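PDB 1Q1R: putidaredoxin reductase from Pseudomonas putida, which probably uses its bound FAD to pass electrons from NADH to putidaredoxin, the iron-sulfur protein that supplies the cytochrome P450cam monooxygenase. Local coordinates for residues V7-T12 against G30-V35; T176-A181 against T212-F217. All blocks are in the same frame, centred on the assembly; numbering follows the deposited sequence.

Contact 1 (V7-T12 against G30-V35); sequences VVIVGT and GNIRLV. With FAD (flavin-adenine dinucleotide), chain C.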
ATOM      1  N   VAL A   7     -15.128  13.668 -17.425  1.00 51.14           N
ATOM      2  CA  VAL A   7     -14.462  12.515 -16.848  1.00 46.93           C
ATOM      3  C   VAL A   7     -14.962  12.294 -15.429  1.00 43.51           C
ATOM      4  O   VAL A   7     -15.053  13.232 -14.638  1.00 43.10           O
ATOM      5  CB  VAL A   7     -12.924  12.703 -16.833  1.00 47.11           C
ATOM      6  CG1 VAL A   7     -12.559  13.997 -16.122  1.00 47.24           C
ATOM      7  CG2 VAL A   7     -12.264  11.516 -16.151  1.00 46.46           C
ATOM      8  N   VAL A   8     -15.309  11.049 -15.122  1.00 39.98           N
ATOM      9  CA  VAL A   8     -15.783  10.693 -13.790  1.00 36.98           C
ATOM     10  C   VAL A   8     -14.767   9.757 -13.145  1.00 34.53           C
ATOM     11  O   VAL A   8     -14.357   8.756 -13.739  1.00 33.93           O
ATOM     12  CB  VAL A   8     -17.156   9.987 -13.843  1.00 37.11           C
ATOM     13  CG1 VAL A   8     -17.548   9.503 -12.455  1.00 36.50           C
ATOM     14  CG2 VAL A   8     -18.209  10.947 -14.387  1.00 36.88           C
ATOM     15  N   ILE A   9     -14.357  10.095 -11.930  1.00 30.85           N
ATOM     16  CA  ILE A   9     -13.384   9.299 -11.196  1.00 28.33           C
ATOM     17  C   ILE A   9     -14.056   8.724  -9.957  1.00 27.15           C
ATOM     18  O   ILE A   9     -14.530   9.466  -9.105  1.00 28.07           O
ATOM     19  CB  ILE A   9     -12.182  10.178 -10.773  1.00 27.64           C
ATOM     20  CG1 ILE A   9     -11.548  10.813 -12.017  1.00 27.22           C
ATOM     21  CG2 ILE A   9     -11.163   9.345 -10.013  1.00 25.97           C
ATOM     22  CD1 ILE A   9     -10.548  11.923 -11.718  1.00 26.06           C
ATOM     23  N   VAL A  10     -14.110   7.401  -9.866  1.00 25.98           N
ATOM     24  CA  VAL A  10     -14.730   6.743  -8.721  1.00 25.59           C
ATOM     25  C   VAL A  10     -13.657   6.397  -7.689  1.00 25.04           C
ATOM     26  O   VAL A  10     -12.811   5.531  -7.915  1.00 23.39           O
ATOM     27  CB  VAL A  10     -15.459   5.451  -9.144  1.00 25.38           C
ATOM     28  CG1 VAL A  10     -16.146   4.824  -7.941  1.00 25.52           C
ATOM     29  CG2 VAL A  10     -16.472   5.758 -10.246  1.00 26.09           C
ATOM     30  N   GLY A  11     -13.696   7.087  -6.556  1.00 24.66           N
ATOM     31  CA  GLY A  11     -12.717   6.845  -5.517  1.00 23.73           C
ATOM     32  C   GLY A  11     -11.920   8.106  -5.268  1.00 23.18           C
ATOM     33  O   GLY A  11     -11.311   8.663  -6.184  1.00 22.66           O
ATOM     34  N   THR A  12     -11.913   8.553  -4.018  1.00 22.64           N
ATOM     35  CA  THR A  12     -11.202   9.765  -3.651  1.00 22.01           C
ATOM     36  C   THR A  12      -9.968   9.507  -2.794  1.00 22.00           C
ATOM     37  O   THR A  12      -9.652  10.284  -1.892  1.00 22.52           O
ATOM     38  CB  THR A  12     -12.137  10.741  -2.917  1.00 21.84           C
ATOM     39  OG1 THR A  12     -12.599  10.137  -1.703  1.00 19.33           O
ATOM     40  CG2 THR A  12     -13.340  11.080  -3.797  1.00 21.62           C
ATOM     41  N   GLY A  30     -12.049  19.758 -20.044  1.00 49.96           N
ATOM     42  CA  GLY A  30     -13.376  19.260 -19.734  1.00 48.98           C
ATOM     43  C   GLY A  30     -13.692  19.276 -18.250  1.00 48.43           C
ATOM     44  O   GLY A  30     -12.931  19.814 -17.446  1.00 48.39           O
ATOM     45  N   ASN A  31     -14.823  18.681 -17.887  1.00 47.58           N
ATOM     46  CA  ASN A  31     -15.243  18.619 -16.495  1.00 46.75           C
ATOM     47  C   ASN A  31     -14.691  17.376 -15.809  1.00 45.52           C
ATOM     48  O   ASN A  31     -14.608  16.303 -16.411  1.00 45.27           O
ATOM     49  CB  ASN A  31     -16.767  18.617 -16.408  1.00 48.16           C
ATOM     50  CG  ASN A  31     -17.372  19.921 -16.876  1.00 49.44           C
ATOM     51  OD1 ASN A  31     -17.301  20.936 -16.181  1.00 50.75           O
ATOM     52  ND2 ASN A  31     -17.960  19.906 -18.066  1.00 50.42           N
ATOM     53  N   ILE A  32     -14.317  17.533 -14.545  1.00 43.96           N
ATOM     54  CA  ILE A  32     -13.770  16.433 -13.762  1.00 41.87           C
ATOM     55  C   ILE A  32     -14.608  16.231 -12.505  1.00 40.69           C
ATOM     56  O   ILE A  32     -14.771  17.147 -11.701  1.00 40.58           O
ATOM     57  CB  ILE A  32     -12.314  16.725 -13.342  1.00 41.61           C
ATOM     58  CG1 ILE A  32     -11.472  17.041 -14.582  1.00 41.27           C
ATOM     59  CG2 ILE A  32     -11.738  15.529 -12.586  1.00 40.61           C
ATOM     60  CD1 ILE A  32     -10.063  17.496 -14.272  1.00 40.68           C
ATOM     61  N   ARG A  33     -15.143  15.029 -12.340  1.00 39.80           N
ATOM     62  CA  ARG A  33     -15.951  14.728 -11.169  1.00 38.72           C
ATOM     63  C   ARG A  33     -15.341  13.622 -10.327  1.00 36.52           C
ATOM     64  O   ARG A  33     -15.148  12.506 -10.802  1.00 36.30           O
ATOM     65  CB  ARG A  33     -17.371  14.317 -11.576  1.00 40.93           C
ATOM     66  CG  ARG A  33     -18.425  15.367 -11.270  1.00 44.58           C
ATOM     67  CD  ARG A  33     -19.783  14.724 -11.016  1.00 47.24           C
ATOM     68  NE  ARG A  33     -20.731  15.660 -10.413  1.00 49.62           N
ATOM     69  CZ  ARG A  33     -21.315  16.660 -11.064  1.00 51.04           C
ATOM     70  NH1 ARG A  33     -21.053  16.860 -12.351  1.00 52.22           N
ATOM     71  NH2 ARG A  33     -22.158  17.465 -10.429  1.00 51.40           N
ATOM     72  N   LEU A  34     -15.033  13.947  -9.075  1.00 33.83           N
ATOM     73  CA  LEU A  34     -14.482  12.980  -8.137  1.00 31.61           C
ATOM     74  C   LEU A  34     -15.647  12.526  -7.282  1.00 30.84           C
ATOM     75  O   LEU A  34     -16.329  13.351  -6.683  1.00 31.67           O
ATOM     76  CB  LEU A  34     -13.429  13.626  -7.238  1.00 31.34           C
ATOM     77  CG  LEU A  34     -11.956  13.563  -7.640  1.00 30.30           C
ATOM     78  CD1 LEU A  34     -11.148  14.380  -6.656  1.00 29.68           C
ATOM     79  CD2 LEU A  34     -11.471  12.111  -7.652  1.00 29.15           C
ATOM     80  N   VAL A  35     -15.885  11.222  -7.232  1.00 29.63           N
ATOM     81  CA  VAL A  35     -16.981  10.693  -6.438  1.00 28.61           C
ATOM     82  C   VAL A  35     -16.460   9.598  -5.521  1.00 27.68           C
ATOM     83  O   VAL A  35     -15.865   8.630  -5.983  1.00 27.02           O
ATOM     84  CB  VAL A  35     -18.087  10.112  -7.344  1.00 29.05           C
ATOM     85  CG1 VAL A  35     -19.271   9.663  -6.495  1.00 28.80           C
ATOM     86  CG2 VAL A  35     -18.521  11.157  -8.365  1.00 29.49           C
TER
HETATM   87  PA  FAD C 749      -7.822   3.868  -1.537  1.00 22.85           P
HETATM   88  O1A FAD C 749      -8.465   2.688  -0.912  1.00 21.51           O
HETATM   89  O2A FAD C 749      -6.945   4.721  -0.702  1.00 23.56           O
HETATM   90  O5B FAD C 749      -8.946   4.805  -2.188  1.00 22.88           O
HETATM   91  C5B FAD C 749     -10.104   4.261  -2.832  1.00 24.60           C
HETATM   92  C4B FAD C 749     -11.341   5.062  -2.389  1.00 25.32           C
HETATM   93  O4B FAD C 749     -12.463   4.797  -3.305  1.00 24.74           O
HETATM   94  C3B FAD C 749     -11.818   4.612  -0.999  1.00 25.39           C
HETATM   95  O3B FAD C 749     -12.290   5.754  -0.271  1.00 25.67           O
HETATM   96  C2B FAD C 749     -12.980   3.703  -1.314  1.00 25.76           C
HETATM   97  O2B FAD C 749     -13.907   3.684  -0.223  1.00 26.90           O
HETATM   98  C1B FAD C 749     -13.600   4.411  -2.502  1.00 25.83           C
HETATM   99  N9A FAD C 749     -14.583   3.588  -3.258  1.00 27.11           N
HETATM  100  C8A FAD C 749     -14.463   2.291  -3.595  1.00 27.77           C
HETATM  101  N7A FAD C 749     -15.566   1.908  -4.251  1.00 28.81           N
HETATM  102  C5A FAD C 749     -16.378   2.958  -4.331  1.00 28.55           C
HETATM  103  C6A FAD C 749     -17.645   3.160  -4.884  1.00 29.91           C
HETATM  104  N6A FAD C 749     -18.286   2.157  -5.480  1.00 29.37           N
HETATM  105  N1A FAD C 749     -18.219   4.386  -4.799  1.00 29.68           N
HETATM  106  C2A FAD C 749     -17.590   5.402  -4.192  1.00 29.78           C
HETATM  107  N3A FAD C 749     -16.375   5.226  -3.652  1.00 27.80           N
HETATM  108  C4A FAD C 749     -15.755   4.022  -3.709  1.00 27.75           C
HETATM  109  N1  FAD C 749       2.173   2.968   0.714  1.00 21.11           N
HETATM  110  C2  FAD C 749       3.524   3.313   0.586  1.00 21.86           C
HETATM  111  O2  FAD C 749       4.041   3.368  -0.529  1.00 25.16           O
HETATM  112  N3  FAD C 749       4.275   3.608   1.738  1.00 19.74           N
HETATM  113  C4  FAD C 749       3.666   3.560   3.014  1.00 20.01           C
HETATM  114  O4  FAD C 749       4.323   3.864   4.007  1.00 19.62           O
HETATM  115  C4X FAD C 749       2.311   3.211   3.140  1.00 19.58           C
HETATM  116  N5  FAD C 749       1.700   3.213   4.359  1.00 18.41           N
HETATM  117  C5X FAD C 749       0.369   2.949   4.509  1.00 18.89           C
HETATM  118  C6  FAD C 749      -0.227   2.991   5.786  1.00 17.76           C
HETATM  119  C7  FAD C 749      -1.611   2.742   5.938  1.00 17.37           C
HETATM  120  C7M FAD C 749      -2.230   2.759   7.348  1.00 17.13           C
HETATM  121  C8  FAD C 749      -2.405   2.457   4.798  1.00 16.67           C
HETATM  122  C8M FAD C 749      -3.916   2.208   4.919  1.00 16.73           C
HETATM  123  C9  FAD C 749      -1.808   2.415   3.525  1.00 17.47           C
HETATM  124  C9A FAD C 749      -0.425   2.658   3.375  1.00 17.80           C
HETATM  125  N10 FAD C 749       0.192   2.635   2.095  1.00 20.28           N
HETATM  126  C10 FAD C 749       1.568   2.920   1.982  1.00 19.12           C
HETATM  127  C1' FAD C 749      -0.605   2.300   0.875  1.00 20.18           C
HETATM  128  C2' FAD C 749      -0.951   3.568   0.091  1.00 20.72           C
HETATM  129  O2' FAD C 749      -1.487   4.543   0.991  1.00 21.17           O
HETATM  130  C3' FAD C 749      -1.967   3.267  -1.026  1.00 20.70           C
HETATM  131  O3' FAD C 749      -1.454   2.215  -1.854  1.00 21.65           O
HETATM  132  C4' FAD C 749      -2.225   4.516  -1.879  1.00 21.09           C
HETATM  133  O4' FAD C 749      -2.729   5.565  -1.049  1.00 21.15           O
HETATM  134  C5' FAD C 749      -3.234   4.252  -3.009  1.00 21.79           C
HETATM  135  O5' FAD C 749      -4.572   4.069  -2.516  1.00 20.68           O
HETATM  136  P   FAD C 749      -5.797   4.087  -3.570  1.00 20.36           P
HETATM  137  O1P FAD C 749      -6.180   5.494  -3.807  1.00 18.93           O
HETATM  138  O2P FAD C 749      -5.398   3.270  -4.738  1.00 20.08           O
HETATM  139  O3P FAD C 749      -6.987   3.292  -2.803  1.00 22.24           O

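Contact 2 (T176-A181 against T212-F217); sequences TLLDTA and TQVCGF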
ATOM      1  N   THR A 176       1.836  -7.293  21.682  1.00 23.16           N
ATOM      2  CA  THR A 176       1.993  -8.667  21.216  1.00 23.93           C
ATOM      3  C   THR A 176       1.531  -8.698  19.756  1.00 24.27           C
ATOM      4  O   THR A 176       0.456  -8.191  19.427  1.00 24.61           O
ATOM      5  CB  THR A 176       1.109  -9.667  22.022  1.00 24.36           C
ATOM      6  OG1 THR A 176       1.457  -9.618  23.411  1.00 23.00           O
ATOM      7  CG2 THR A 176       1.317 -11.089  21.509  1.00 25.39           C
ATOM      8  N   LEU A 177       2.339  -9.276  18.873  1.00 24.47           N
ATOM      9  CA  LEU A 177       1.955  -9.352  17.467  1.00 24.76           C
ATOM     10  C   LEU A 177       1.876 -10.805  17.040  1.00 25.79           C
ATOM     11  O   LEU A 177       2.778 -11.596  17.311  1.00 26.44           O
ATOM     12  CB  LEU A 177       2.949  -8.588  16.590  1.00 25.62           C
ATOM     13  CG  LEU A 177       2.578  -8.488  15.108  1.00 25.36           C
ATOM     14  CD1 LEU A 177       3.170  -7.223  14.500  1.00 25.87           C
ATOM     15  CD2 LEU A 177       3.068  -9.725  14.375  1.00 27.95           C
ATOM     16  N   LEU A 178       0.791 -11.148  16.358  1.00 26.28           N
ATOM     17  CA  LEU A 178       0.568 -12.518  15.924  1.00 27.76           C
ATOM     18  C   LEU A 178       0.536 -12.674  14.414  1.00 28.44           C
ATOM     19  O   LEU A 178      -0.078 -11.872  13.704  1.00 27.93           O
ATOM     20  CB  LEU A 178      -0.760 -13.024  16.490  1.00 27.24           C
ATOM     21  CG  LEU A 178      -1.040 -12.721  17.962  1.00 26.32           C
ATOM     22  CD1 LEU A 178      -2.455 -13.167  18.304  1.00 28.42           C
ATOM     23  CD2 LEU A 178      -0.020 -13.426  18.838  1.00 26.67           C
ATOM     24  N   ASP A 179       1.192 -13.721  13.929  1.00 29.33           N
ATOM     25  CA  ASP A 179       1.196 -14.012  12.504  1.00 30.96           C
ATOM     26  C   ASP A 179       1.114 -15.520  12.320  1.00 30.67           C
ATOM     27  O   ASP A 179       1.768 -16.280  13.032  1.00 29.84           O
ATOM     28  CB  ASP A 179       2.457 -13.477  11.826  1.00 32.07           C
ATOM     29  CG  ASP A 179       2.321 -13.422  10.312  1.00 34.36           C
ATOM     30  OD1 ASP A 179       2.064 -14.472   9.687  1.00 35.38           O
ATOM     31  OD2 ASP A 179       2.462 -12.323   9.740  1.00 37.30           O
ATOM     32  N   THR A 180       0.299 -15.942  11.362  1.00 31.89           N
ATOM     33  CA  THR A 180       0.118 -17.355  11.075  1.00 34.11           C
ATOM     34  C   THR A 180       1.342 -17.937  10.377  1.00 34.77           C
ATOM     35  O   THR A 180       1.654 -19.115  10.539  1.00 35.14           O
ATOM     36  CB  THR A 180      -1.117 -17.566  10.189  1.00 34.84           C
ATOM     37  OG1 THR A 180      -1.038 -16.699   9.049  1.00 36.45           O
ATOM     38  CG2 THR A 180      -2.390 -17.247  10.967  1.00 36.24           C
ATOM     39  N   ALA A 181       2.039 -17.105   9.608  1.00 35.24           N
ATOM     40  CA  ALA A 181       3.232 -17.540   8.886  1.00 34.69           C
ATOM     41  C   ALA A 181       4.369 -17.868   9.847  1.00 34.47           C
ATOM     42  O   ALA A 181       4.385 -17.403  10.989  1.00 33.84           O
ATOM     43  CB  ALA A 181       3.669 -16.458   7.910  1.00 35.67           C
ATOM     44  N   THR A 212       1.237 -18.608  14.705  1.00 36.39           N
ATOM     45  CA  THR A 212       0.140 -18.533  15.662  1.00 36.46           C
ATOM     46  C   THR A 212      -1.166 -18.214  14.954  1.00 36.26           C
ATOM     47  O   THR A 212      -1.218 -17.341  14.090  1.00 36.32           O
ATOM     48  CB  THR A 212       0.399 -17.454  16.731  1.00 36.63           C
ATOM     49  OG1 THR A 212       1.575 -17.791  17.478  1.00 37.18           O
ATOM     50  CG2 THR A 212      -0.786 -17.352  17.677  1.00 36.35           C
ATOM     51  N   GLN A 213      -2.221 -18.930  15.329  1.00 35.51           N
ATOM     52  CA  GLN A 213      -3.532 -18.738  14.733  1.00 35.79           C
ATOM     53  C   GLN A 213      -4.555 -18.344  15.803  1.00 34.87           C
ATOM     54  O   GLN A 213      -4.642 -18.981  16.857  1.00 33.77           O
ATOM     55  CB  GLN A 213      -3.972 -20.029  14.036  1.00 37.47           C
ATOM     56  CG  GLN A 213      -5.301 -19.934  13.312  1.00 40.79           C
ATOM     57  CD  GLN A 213      -5.731 -21.264  12.716  1.00 43.74           C
ATOM     58  OE1 GLN A 213      -5.959 -22.241  13.439  1.00 45.63           O
ATOM     59  NE2 GLN A 213      -5.845 -21.309  11.393  1.00 44.98           N
ATOM     60  N   VAL A 214      -5.306 -17.279  15.534  1.00 32.76           N
ATOM     61  CA  VAL A 214      -6.339 -16.826  16.457  1.00 31.25           C
ATOM     62  C   VAL A 214      -7.618 -17.638  16.283  1.00 29.95           C
ATOM     63  O   VAL A 214      -8.113 -17.743  15.158  1.00 29.82           O
ATOM     64  CB  VAL A 214      -6.634 -15.325  16.283  1.00 31.42           C
ATOM     65  CG1 VAL A 214      -7.795 -14.903  17.169  1.00 20.00           C
ATOM     66  CG2 VAL A 214      -5.393 -14.501  16.586  1.00 30.75           C
ATOM     67  N   CYS A 215      -8.128 -18.224  17.351  1.00 28.94           N
ATOM     68  CA  CYS A 215      -9.340 -19.024  17.224  1.00 28.05           C
ATOM     69  C   CYS A 215     -10.575 -18.302  17.744  1.00 27.12           C
ATOM     70  O   CYS A 215     -11.701 -18.709  17.454  1.00 26.77           O
ATOM     71  CB  CYS A 215      -9.180 -20.368  17.947  1.00 28.74           C
ATOM     72  SG  CYS A 215      -9.052 -20.259  19.740  1.00 29.87           S
ATOM     73  N   GLY A 216     -10.375 -17.232  18.509  1.00 26.07           N
ATOM     74  CA  GLY A 216     -11.518 -16.501  19.026  1.00 25.56           C
ATOM     75  C   GLY A 216     -11.203 -15.414  20.032  1.00 25.54           C
ATOM     76  O   GLY A 216     -10.040 -15.057  20.244  1.00 24.62           O
ATOM     77  N   PHE A 217     -12.245 -14.889  20.671  1.00 25.65           N
ATOM     78  CA  PHE A 217     -12.065 -13.820  21.646  1.00 25.38           C
ATOM     79  C   PHE A 217     -12.998 -13.942  22.843  1.00 25.75           C
ATOM     80  O   PHE A 217     -14.031 -14.608  22.780  1.00 24.88           O
ATOM     81  CB  PHE A 217     -12.329 -12.448  21.001  1.00 25.94           C
ATOM     82  CG  PHE A 217     -11.581 -12.211  19.720  1.00 24.68           C
ATOM     83  CD1 PHE A 217     -12.057 -12.715  18.516  1.00 26.04           C
ATOM     84  CD2 PHE A 217     -10.399 -11.480  19.719  1.00 26.04           C
ATOM     85  CE1 PHE A 217     -11.365 -12.492  17.324  1.00 25.57           C
ATOM     86  CE2 PHE A 217      -9.700 -11.252  18.539  1.00 25.31           C
ATOM     87  CZ  PHE A 217     -10.185 -11.761  17.338  1.00 25.91           C
TER

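Contact 1 (V7-T12 against G30-V35)
Val7 to Val10 pair in parallel with Ile32 to Val35, the two strands that the helix 14-25 connects in the beta-alpha-beta unit at the start of the FAD-binding Rossmann-type domain. Five backbone hydrogen bonds alternate in direction, from Val7 N to Asn31 O (2.9 Å) at one end to Gly11 N to Val35 O (2.7 Å) at the other. Val7, Ile9, Ile32 and Leu34 share one face, where Val7, Ile9 and Ile32 meet helix 14-25; Ile32 lies alongside Val7 and Ile9, and Leu34 alongside Ile9. The CG2 branch of Ile9 touches Leu34 CD2 (3.6 Å). Its other branch, with CG1 anti to the carbonyl carbon (chi1 -58°) and the chain extended beyond (chi2 168°), carries CD1 to Ile32 CG2 (3.9 Å). Cutting Ile9 back to an alanine is likely to leave Leu34 CD2 and Ile32 CG2 without their neighbour and a gap beneath Val19 and Ala20. The opposite face carries Val8, Val10, Arg33 and Val35, and there Val10 CG1 meets the adenine at FAD C6A (3.8 Å). Gly11, first glycine of a GxGxxG pattern, brings its CA to 3.0 Å from FAD O4B, where any CB would collide with the ribose. Beta-branched Val7, Val8, Ile9, Val10, Ile32 and Val35 suit extended strands, and their apolar packing beside continuous backbone bonding probably helps to hold the turn at Gly11 against the dinucleotide.

Contact 2 (T176-A181 against T212-F217)
Thr212 N gives a nearly straight hydrogen bond to Asp179 O (2.9 Å, 168° at the hydrogen), and this is the one hydrogen bond between 176-181 and 212-217. Next to it the chains run close enough for a CA-H...O contact from Thr180 CA to Thr212 O (3.3 Å). The methyl CG2 of Thr180 comes up to the same carbonyl oxygen and also lies over Gln213 CA, farther off on the same side. Leu178, the buried member, supplies the apolar part. Its two methyls divide the work: CD1 meets Val214 CG2 at 3.7 Å, the two side chains crossing at about a right angle, and CD2 comes more loosely to Thr212 CG2 (4.2 Å). Thr212 serves both needs of its place. With CG2 anti to the backbone N, the methyl faces Leu178, while OG1, at chi1 -62°, bonds to the carbonyl of Thr210. Branched Val214 touches Leu178 and also Val229 of the strand 226-231. The CB of Asp179 points away from 212-217, and its carboxylate serves its own part of the chain: OD1 accepts from Ala181 N (2.6 Å) through its anti lone pair, an Asx turn spanning Asp179 to Ala181, and OD2 takes a weak bond from Gly157 N, in what is probably the glycine-rich turn of a second Rossmann-type motif. One backbone bond and a few methyl contacts thus join Leu178 and the residues after it, on an inner strand of the parallel sheet, to the antiparallel sheet that begins with 214-219, a mostly apolar junction near the surface.

Overall arrangement
Contact 1 closes before contact 2 opens along the chain, and the two lie on opposite sides of its centre, their centres 40 Å apart and their nearest atoms about 27 Å apart. Contact 1 joins two neighbouring strands, 6-10 and 31-35, inside one parallel five-stranded sheet. Contact 2 instead links a second parallel sheet, through Leu178 of its strand 174-178 and the residues that follow, to a three-stranded antiparallel sheet at 214-219. Each parallel sheet probably has its own glycine-rich turn, consistent with the glutathione reductase fold, in which one such domain holds FAD and the other probably receives the pyridine nucleotide. Only contact 1 includes residues of the FAD pocket.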